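Mannose/sialic acid-binding lectin (Polygonatum cyrtonema, PDB 3A0C) is a mannose-binding lectin with anti-HIV activity, its chain forming a single bulb-type lectin domain that probably acts by recognising carbohydrate. Local coordinates at residues L16-L24 and L87-V95; L55-L63 and T76-L87. One frame throughout, in Å; residues are numbered along the deposited sequence.

Contact 1 of 2, residues L16-L24 and L87-V95; sequences LEVGPSYRL and LVLQQDRNV
Two sheets of the beta-prism II fold meet where the hairpin 16-24 packs on the strand and type I turn of 87-95, joined across the interface by side-chain packing and one water. Leu-89 buries the most surface. Its CD2 lies 3.3 Å from Leu-16 O, while its CG rests against Val-18 CG1 at 3.5 Å; with CG anti to the backbone N (chi1 163°), the isobutyl group lies across the face of the hairpin, over the paired Leu-16 and Leu-24. Deeper in the prism, the tip of Leu-24 meets that of Val-95, CD2 to CG1 3.8 Å, and Leu-16 and Leu-87 add their methyl groups.

Nearer the surface, Arg-93 lays its aliphatic chain over one face of the Tyr-22 ring, CG standing 3.3 Å from the ring centroid and 6° off the normal, a CH-pi contact. Beyond it the guanidinium, turned 65° from the ring plane, makes a salt bridge with Asp-36. On the opposite face, Pro-20 N is offset toward the rim. Gln-91 O approaches the ring's edge near CE1, and a water in the ring plane links Tyr-22 OH, 2.5 Å away, to Gln-91 O, to which it donates at 2.7 Å.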
# COMPACT_ATOMS: atom_id res chain seq x y z
N LEU A 16 -6.54 -5.23 -8.13
CA LEU A 16 -6.54 -4.45 -6.89
C LEU A 16 -7.66 -3.45 -7.13
O LEU A 16 -7.93 -3.09 -8.27
CB LEU A 16 -5.22 -3.69 -6.71
CG LEU A 16 -3.90 -4.46 -6.76
CD1 LEU A 16 -2.77 -3.50 -6.46
CD2 LEU A 16 -3.91 -5.60 -5.77
N GLU A 17 -8.31 -3.00 -6.07
CA GLU A 17 -9.40 -2.06 -6.27
C GLU A 17 -9.43 -1.08 -5.13
O GLU A 17 -9.19 -1.46 -3.98
CB GLU A 17 -10.72 -2.81 -6.32
CG GLU A 17 -10.68 -4.06 -7.16
CD GLU A 17 -11.55 -5.16 -6.60
OE1 GLU A 17 -12.73 -4.88 -6.31
OE2 GLU A 17 -11.05 -6.30 -6.45
N VAL A 18 -9.74 0.17 -5.44
CA VAL A 18 -9.82 1.21 -4.42
C VAL A 18 -10.84 2.24 -4.90
O VAL A 18 -11.09 2.37 -6.10
CB VAL A 18 -8.42 1.89 -4.19
CG1 VAL A 18 -8.08 2.80 -5.35
CG2 VAL A 18 -8.41 2.67 -2.88
N GLY A 19 -11.44 2.96 -3.95
CA GLY A 19 -12.41 3.98 -4.30
C GLY A 19 -11.75 5.20 -4.90
O GLY A 19 -10.55 5.43 -4.69
N PRO A 20 -12.50 6.04 -5.63
CA PRO A 20 -13.94 5.92 -5.92
C PRO A 20 -14.40 4.81 -6.87
O PRO A 20 -15.43 4.17 -6.62
CB PRO A 20 -14.29 7.31 -6.44
CG PRO A 20 -13.03 7.76 -7.09
CD PRO A 20 -12.00 7.35 -6.08
N SER A 21 -13.66 4.56 -7.96
CA SER A 21 -14.05 3.53 -8.93
C SER A 21 -12.84 3.01 -9.72
O SER A 21 -12.87 2.93 -10.96
CB SER A 21 -15.08 4.12 -9.89
OG SER A 21 -14.63 5.36 -10.42
N TYR A 22 -11.79 2.65 -8.99
CA TYR A 22 -10.55 2.18 -9.60
C TYR A 22 -10.29 0.67 -9.46
O TYR A 22 -10.51 0.09 -8.40
CB TYR A 22 -9.38 2.97 -9.00
CG TYR A 22 -9.58 4.48 -9.04
CD1 TYR A 22 -8.95 5.31 -8.11
CD2 TYR A 22 -10.40 5.07 -10.00
CE1 TYR A 22 -9.14 6.69 -8.13
CE2 TYR A 22 -10.59 6.44 -10.04
CZ TYR A 22 -9.96 7.24 -9.10
OH TYR A 22 -10.14 8.61 -9.14
N ARG A 23 -9.82 0.07 -10.55
CA ARG A 23 -9.50 -1.35 -10.60
C ARG A 23 -8.27 -1.59 -11.48
O ARG A 23 -8.27 -1.27 -12.66
CB ARG A 23 -10.66 -2.17 -11.19
CG ARG A 23 -12.03 -1.56 -11.02
CD ARG A 23 -12.75 -1.51 -12.37
NE ARG A 23 -14.20 -1.45 -12.23
CZ ARG A 23 -15.05 -1.50 -13.25
NH1 ARG A 23 -14.60 -1.60 -14.49
NH2 ARG A 23 -16.36 -1.47 -13.03
N LEU A 24 -7.24 -2.17 -10.89
CA LEU A 24 -6.01 -2.47 -11.59
C LEU A 24 -6.04 -3.97 -11.81
O LEU A 24 -5.88 -4.74 -10.86
CB LEU A 24 -4.82 -2.09 -10.72
CG LEU A 24 -3.44 -2.28 -11.34
CD1 LEU A 24 -3.30 -1.41 -12.58
CD2 LEU A 24 -2.40 -1.92 -10.31
N LEU A 87 3.24 -2.58 -4.14
CA LEU A 87 2.63 -1.94 -5.30
C LEU A 87 1.28 -1.45 -4.77
O LEU A 87 0.45 -2.26 -4.35
CB LEU A 87 2.43 -2.97 -6.41
CG LEU A 87 1.91 -2.55 -7.78
CD1 LEU A 87 1.79 -3.78 -8.66
CD2 LEU A 87 0.56 -1.88 -7.67
N VAL A 88 1.04 -0.14 -4.81
CA VAL A 88 -0.20 0.42 -4.30
C VAL A 88 -1.09 1.17 -5.31
O VAL A 88 -0.64 2.10 -5.99
CB VAL A 88 0.11 1.40 -3.08
CG1 VAL A 88 -1.17 2.01 -2.51
CG2 VAL A 88 0.87 0.66 -2.01
N LEU A 89 -2.35 0.74 -5.41
CA LEU A 89 -3.35 1.41 -6.24
C LEU A 89 -3.98 2.42 -5.26
O LEU A 89 -4.69 2.04 -4.31
CB LEU A 89 -4.40 0.42 -6.74
CG LEU A 89 -5.72 1.03 -7.27
CD1 LEU A 89 -5.46 2.00 -8.43
CD2 LEU A 89 -6.66 -0.10 -7.68
N GLN A 90 -3.72 3.70 -5.49
CA GLN A 90 -4.17 4.78 -4.62
C GLN A 90 -5.50 5.43 -4.96
O GLN A 90 -5.92 5.45 -6.11
CB GLN A 90 -3.08 5.85 -4.56
CG GLN A 90 -1.75 5.32 -4.06
CD GLN A 90 -0.64 6.35 -4.06
OE1 GLN A 90 0.41 6.15 -3.44
NE2 GLN A 90 -0.85 7.46 -4.75
N GLN A 91 -6.16 5.97 -3.94
CA GLN A 91 -7.43 6.66 -4.13
C GLN A 91 -7.27 7.87 -5.06
O GLN A 91 -8.26 8.38 -5.58
CB GLN A 91 -8.01 7.09 -2.79
CG GLN A 91 -8.79 6.00 -2.07
CD GLN A 91 -9.35 6.44 -0.72
OE1 GLN A 91 -10.14 7.38 -0.62
NE2 GLN A 91 -8.94 5.76 0.35
N ASP A 92 -6.04 8.35 -5.26
CA ASP A 92 -5.79 9.48 -6.16
C ASP A 92 -5.57 8.93 -7.57
O ASP A 92 -5.18 9.63 -8.50
CB ASP A 92 -4.60 10.34 -5.68
CG ASP A 92 -3.25 9.74 -6.02
OD1 ASP A 92 -3.15 8.55 -6.36
OD2 ASP A 92 -2.25 10.49 -5.92
N ARG A 93 -5.82 7.63 -7.69
CA ARG A 93 -5.71 6.88 -8.93
C ARG A 93 -4.30 6.60 -9.45
O ARG A 93 -4.14 6.00 -10.51
CB ARG A 93 -6.54 7.55 -10.04
CG ARG A 93 -7.19 6.53 -10.99
CD ARG A 93 -7.92 7.20 -12.14
NE ARG A 93 -7.02 7.99 -12.97
CZ ARG A 93 -7.38 8.69 -14.04
NH1 ARG A 93 -8.64 8.71 -14.44
NH2 ARG A 93 -6.48 9.38 -14.70
N ASN A 94 -3.28 7.01 -8.71
CA ASN A 94 -1.91 6.75 -9.15
C ASN A 94 -1.53 5.38 -8.60
O ASN A 94 -1.95 5.02 -7.52
CB ASN A 94 -0.95 7.84 -8.61
CG ASN A 94 0.42 7.86 -9.31
OD1 ASN A 94 0.66 7.16 -10.29
ND2 ASN A 94 1.31 8.69 -8.80
N VAL A 95 -0.76 4.61 -9.37
CA VAL A 95 -0.31 3.28 -8.97
C VAL A 95 1.19 3.38 -8.73
O VAL A 95 1.97 3.56 -9.66
CB VAL A 95 -0.59 2.25 -10.06
CG1 VAL A 95 0.05 0.92 -9.69
CG2 VAL A 95 -2.11 2.10 -10.24
O HOH W 1 -8.81 10.03 -7.64

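Contact 2 of 2, residues L55-L63 and T76-L87; sequences LTLHNNGNL and TKTNGKEDHYVL
In this beta-prism II domain the type I turn of the hairpin 55-63 is wrapped by the long loop 76-85, with Tyr-85 reaching from the loop's end across the turn. From its CB, 4.2 Å from Leu-57 CD2, the side chain leaves with CG anti to its own carbonyl carbon (chi1 -62°), which carries the ring over Gly-61. There Gly-61 CA sits 3.6 Å from the ring centroid and 10° off the normal, a CH-pi contact. CD1 and CE1 present the edge to Asn-59 O. At the tip, OH donates to Lys-81 O, in the carbonyl plane and on a lone pair, a bond that holds the hydroxyl end of the ring in place.

Around this ring, donors of the loop grip the carbonyls of the turn. Asp-83 N donates to Asn-59 O, and Gly-80 N reaches Asn-60 O in the carbonyl plane at 2.6 Å, with an N-H...O angle of 167°. Within the turn, Asn-60 OD1 accepts from Asn-62 N, closing an Asx turn. Further along, Thr-76 N bonds to Leu-63 O, and Thr-76 OG1 donates to Thr-78 OG1.

At the inner end, Leu-87 CD1 packs on Leu-55 CD2 at 3.6 Å and on Leu-63 CD1. Val-102 of the second subunit packs on both Tyr-85 and Thr-78. Thr-78 OG1 in turn donates to Gly-61 O, 2.8 Å away, from above the carbonyl plane.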
# COMPACT_ATOMS: atom_id res chain seq x y z
N LEU A 55 1.45 -10.77 -12.79
CA LEU A 55 2.25 -9.59 -12.52
C LEU A 55 2.94 -9.84 -11.19
O LEU A 55 2.29 -9.92 -10.16
CB LEU A 55 1.37 -8.34 -12.42
CG LEU A 55 2.15 -7.06 -12.07
CD1 LEU A 55 2.67 -6.38 -13.33
CD2 LEU A 55 1.24 -6.14 -11.28
N THR A 56 4.25 -9.97 -11.21
CA THR A 56 4.99 -10.24 -10.00
C THR A 56 5.81 -9.04 -9.57
O THR A 56 6.48 -8.41 -10.40
CB THR A 56 5.95 -11.44 -10.20
OG1 THR A 56 5.22 -12.57 -10.70
CG2 THR A 56 6.61 -11.82 -8.91
N LEU A 57 5.74 -8.70 -8.29
CA LEU A 57 6.57 -7.63 -7.73
C LEU A 57 7.66 -8.34 -6.91
O LEU A 57 7.38 -8.90 -5.86
CB LEU A 57 5.75 -6.69 -6.83
CG LEU A 57 6.58 -5.61 -6.10
CD1 LEU A 57 7.30 -4.75 -7.11
CD2 LEU A 57 5.70 -4.75 -5.22
N HIS A 58 8.89 -8.34 -7.40
CA HIS A 58 10.00 -9.00 -6.71
C HIS A 58 10.48 -8.21 -5.50
O HIS A 58 10.19 -7.03 -5.37
CB HIS A 58 11.17 -9.19 -7.69
CG HIS A 58 10.84 -10.06 -8.85
ND1 HIS A 58 10.60 -11.41 -8.72
CD2 HIS A 58 10.66 -9.77 -10.16
CE1 HIS A 58 10.28 -11.91 -9.90
NE2 HIS A 58 10.31 -10.94 -10.79
N ASN A 59 11.24 -8.87 -4.64
CA ASN A 59 11.75 -8.22 -3.44
C ASN A 59 12.78 -7.15 -3.70
O ASN A 59 13.22 -6.48 -2.76
CB ASN A 59 12.36 -9.24 -2.47
CG ASN A 59 11.33 -10.18 -1.88
OD1 ASN A 59 10.24 -9.77 -1.52
ND2 ASN A 59 11.70 -11.44 -1.77
N ASN A 60 13.19 -6.98 -4.96
CA ASN A 60 14.16 -5.95 -5.29
C ASN A 60 13.52 -4.71 -5.91
O ASN A 60 14.20 -3.78 -6.31
CB ASN A 60 15.28 -6.50 -6.20
CG ASN A 60 14.78 -6.93 -7.56
OD1 ASN A 60 13.58 -7.01 -7.81
ND2 ASN A 60 15.71 -7.23 -8.45
N GLY A 61 12.19 -4.70 -5.96
CA GLY A 61 11.48 -3.54 -6.47
C GLY A 61 11.13 -3.61 -7.93
O GLY A 61 10.52 -2.68 -8.46
N ASN A 62 11.51 -4.69 -8.58
CA ASN A 62 11.22 -4.83 -10.00
C ASN A 62 9.84 -5.46 -10.20
O ASN A 62 9.55 -6.52 -9.66
CB ASN A 62 12.31 -5.67 -10.69
CG ASN A 62 12.22 -5.63 -12.21
OD1 ASN A 62 11.92 -4.59 -12.79
ND2 ASN A 62 12.48 -6.75 -12.86
N LEU A 63 9.00 -4.78 -10.97
CA LEU A 63 7.65 -5.25 -11.27
C LEU A 63 7.69 -5.87 -12.68
O LEU A 63 7.95 -5.16 -13.67
CB LEU A 63 6.68 -4.08 -11.22
CG LEU A 63 5.21 -4.44 -11.36
CD1 LEU A 63 4.76 -5.33 -10.21
CD2 LEU A 63 4.43 -3.15 -11.39
N THR A 76 9.27 -2.97 -15.17
CA THR A 76 9.55 -1.57 -14.91
C THR A 76 11.06 -1.43 -14.81
O THR A 76 11.62 -0.33 -14.87
CB THR A 76 8.91 -1.10 -13.59
OG1 THR A 76 9.55 -1.75 -12.49
CG2 THR A 76 7.45 -1.46 -13.57
N LYS A 77 11.72 -2.58 -14.64
CA LYS A 77 13.17 -2.67 -14.51
C LYS A 77 13.72 -1.77 -13.39
O LYS A 77 14.85 -1.31 -13.44
CB LYS A 77 13.84 -2.33 -15.84
CG LYS A 77 15.33 -2.58 -15.86
CD LYS A 77 15.87 -2.59 -17.29
CE LYS A 77 17.39 -2.53 -17.30
NZ LYS A 77 17.94 -2.70 -18.67
N THR A 78 12.90 -1.55 -12.37
CA THR A 78 13.26 -0.70 -11.24
C THR A 78 13.73 -1.57 -10.08
O THR A 78 13.28 -1.42 -8.94
CB THR A 78 12.05 0.10 -10.78
OG1 THR A 78 11.00 -0.80 -10.43
CG2 THR A 78 11.58 1.04 -11.88
N ASN A 79 14.65 -2.48 -10.36
CA ASN A 79 15.15 -3.35 -9.31
C ASN A 79 16.39 -2.80 -8.63
O ASN A 79 17.37 -2.44 -9.29
CB ASN A 79 15.45 -4.73 -9.88
CG ASN A 79 16.41 -4.68 -11.03
OD1 ASN A 79 16.12 -4.08 -12.07
ND2 ASN A 79 17.57 -5.30 -10.86
N GLY A 80 16.35 -2.74 -7.30
CA GLY A 80 17.48 -2.24 -6.56
C GLY A 80 17.75 -3.13 -5.36
O GLY A 80 17.84 -4.36 -5.50
N LYS A 81 17.86 -2.52 -4.19
CA LYS A 81 18.13 -3.25 -2.95
C LYS A 81 17.15 -4.36 -2.65
O LYS A 81 15.94 -4.16 -2.59
CB LYS A 81 18.17 -2.28 -1.76
CG LYS A 81 18.19 -2.99 -0.41
CD LYS A 81 18.78 -2.14 0.69
CE LYS A 81 18.35 -2.66 2.07
NZ LYS A 81 18.49 -4.13 2.24
N GLU A 82 17.71 -5.55 -2.47
CA GLU A 82 16.96 -6.76 -2.16
C GLU A 82 16.38 -6.61 -0.76
O GLU A 82 17.09 -6.72 0.23
CB GLU A 82 17.91 -7.95 -2.22
CG GLU A 82 17.31 -9.28 -1.86
CD GLU A 82 16.18 -9.66 -2.76
OE1 GLU A 82 16.35 -9.63 -3.99
OE2 GLU A 82 15.11 -10.00 -2.22
N ASP A 83 15.07 -6.35 -0.67
CA ASP A 83 14.41 -6.15 0.62
C ASP A 83 12.96 -6.60 0.43
O ASP A 83 12.70 -7.76 0.08
CB ASP A 83 14.47 -4.66 0.99
CG ASP A 83 14.12 -4.38 2.45
OD1 ASP A 83 12.98 -4.68 2.86
OD2 ASP A 83 14.98 -3.86 3.19
N HIS A 84 12.03 -5.68 0.66
CA HIS A 84 10.59 -5.92 0.49
C HIS A 84 9.96 -4.62 0.01
O HIS A 84 10.27 -3.55 0.54
CB HIS A 84 9.96 -6.39 1.80
CG HIS A 84 10.25 -7.82 2.14
ND1 HIS A 84 9.79 -8.88 1.38
CD2 HIS A 84 10.97 -8.37 3.14
CE1 HIS A 84 10.22 -10.01 1.90
NE2 HIS A 84 10.95 -9.73 2.97
N TYR A 85 9.10 -4.71 -1.01
CA TYR A 85 8.43 -3.56 -1.60
C TYR A 85 6.93 -3.80 -1.70
O TYR A 85 6.43 -4.89 -1.39
CB TYR A 85 8.99 -3.28 -3.00
CG TYR A 85 10.45 -2.93 -3.00
CD1 TYR A 85 11.43 -3.88 -2.71
CD2 TYR A 85 10.87 -1.62 -3.28
CE1 TYR A 85 12.79 -3.55 -2.67
CE2 TYR A 85 12.23 -1.27 -3.25
CZ TYR A 85 13.18 -2.24 -2.94
OH TYR A 85 14.52 -1.90 -2.91
N VAL A 86 6.21 -2.78 -2.16
CA VAL A 86 4.76 -2.87 -2.27
C VAL A 86 4.27 -2.07 -3.48
O VAL A 86 4.83 -1.02 -3.81
CB VAL A 86 4.06 -2.34 -0.95
CG1 VAL A 86 4.26 -0.82 -0.80
CG2 VAL A 86 2.58 -2.70 -0.94
N LEU A 87 3.24 -2.58 -4.14
CA LEU A 87 2.63 -1.94 -5.30
C LEU A 87 1.28 -1.45 -4.77
O LEU A 87 0.45 -2.26 -4.35
CB LEU A 87 2.43 -2.97 -6.41
CG LEU A 87 1.91 -2.55 -7.78
CD1 LEU A 87 1.79 -3.78 -8.66
CD2 LEU A 87 0.56 -1.88 -7.67

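Overall arrangement
The two contacts join the sheet containing strand 86-89 to each of the other two sheets, and lie on opposite sides of the chain's centre, about 19 Å apart between centres; contact 2 also extends the pairing of strands 63-66 and 72-75 within one sheet. Leu-87 belongs to both, facing the shared interior with leucines from each hairpin. Both run from buried aliphatic packing to a more exposed turn. Contact 1 relies on apolar packing, a ring face and a bridging water, without direct hydrogen bonds across it, whereas contact 2 adds several such bonds to turn carbonyls and buries more surface. Each forms part of the dimer interface, contact 1 through hydrogen bonds and packing, contact 2 through packing.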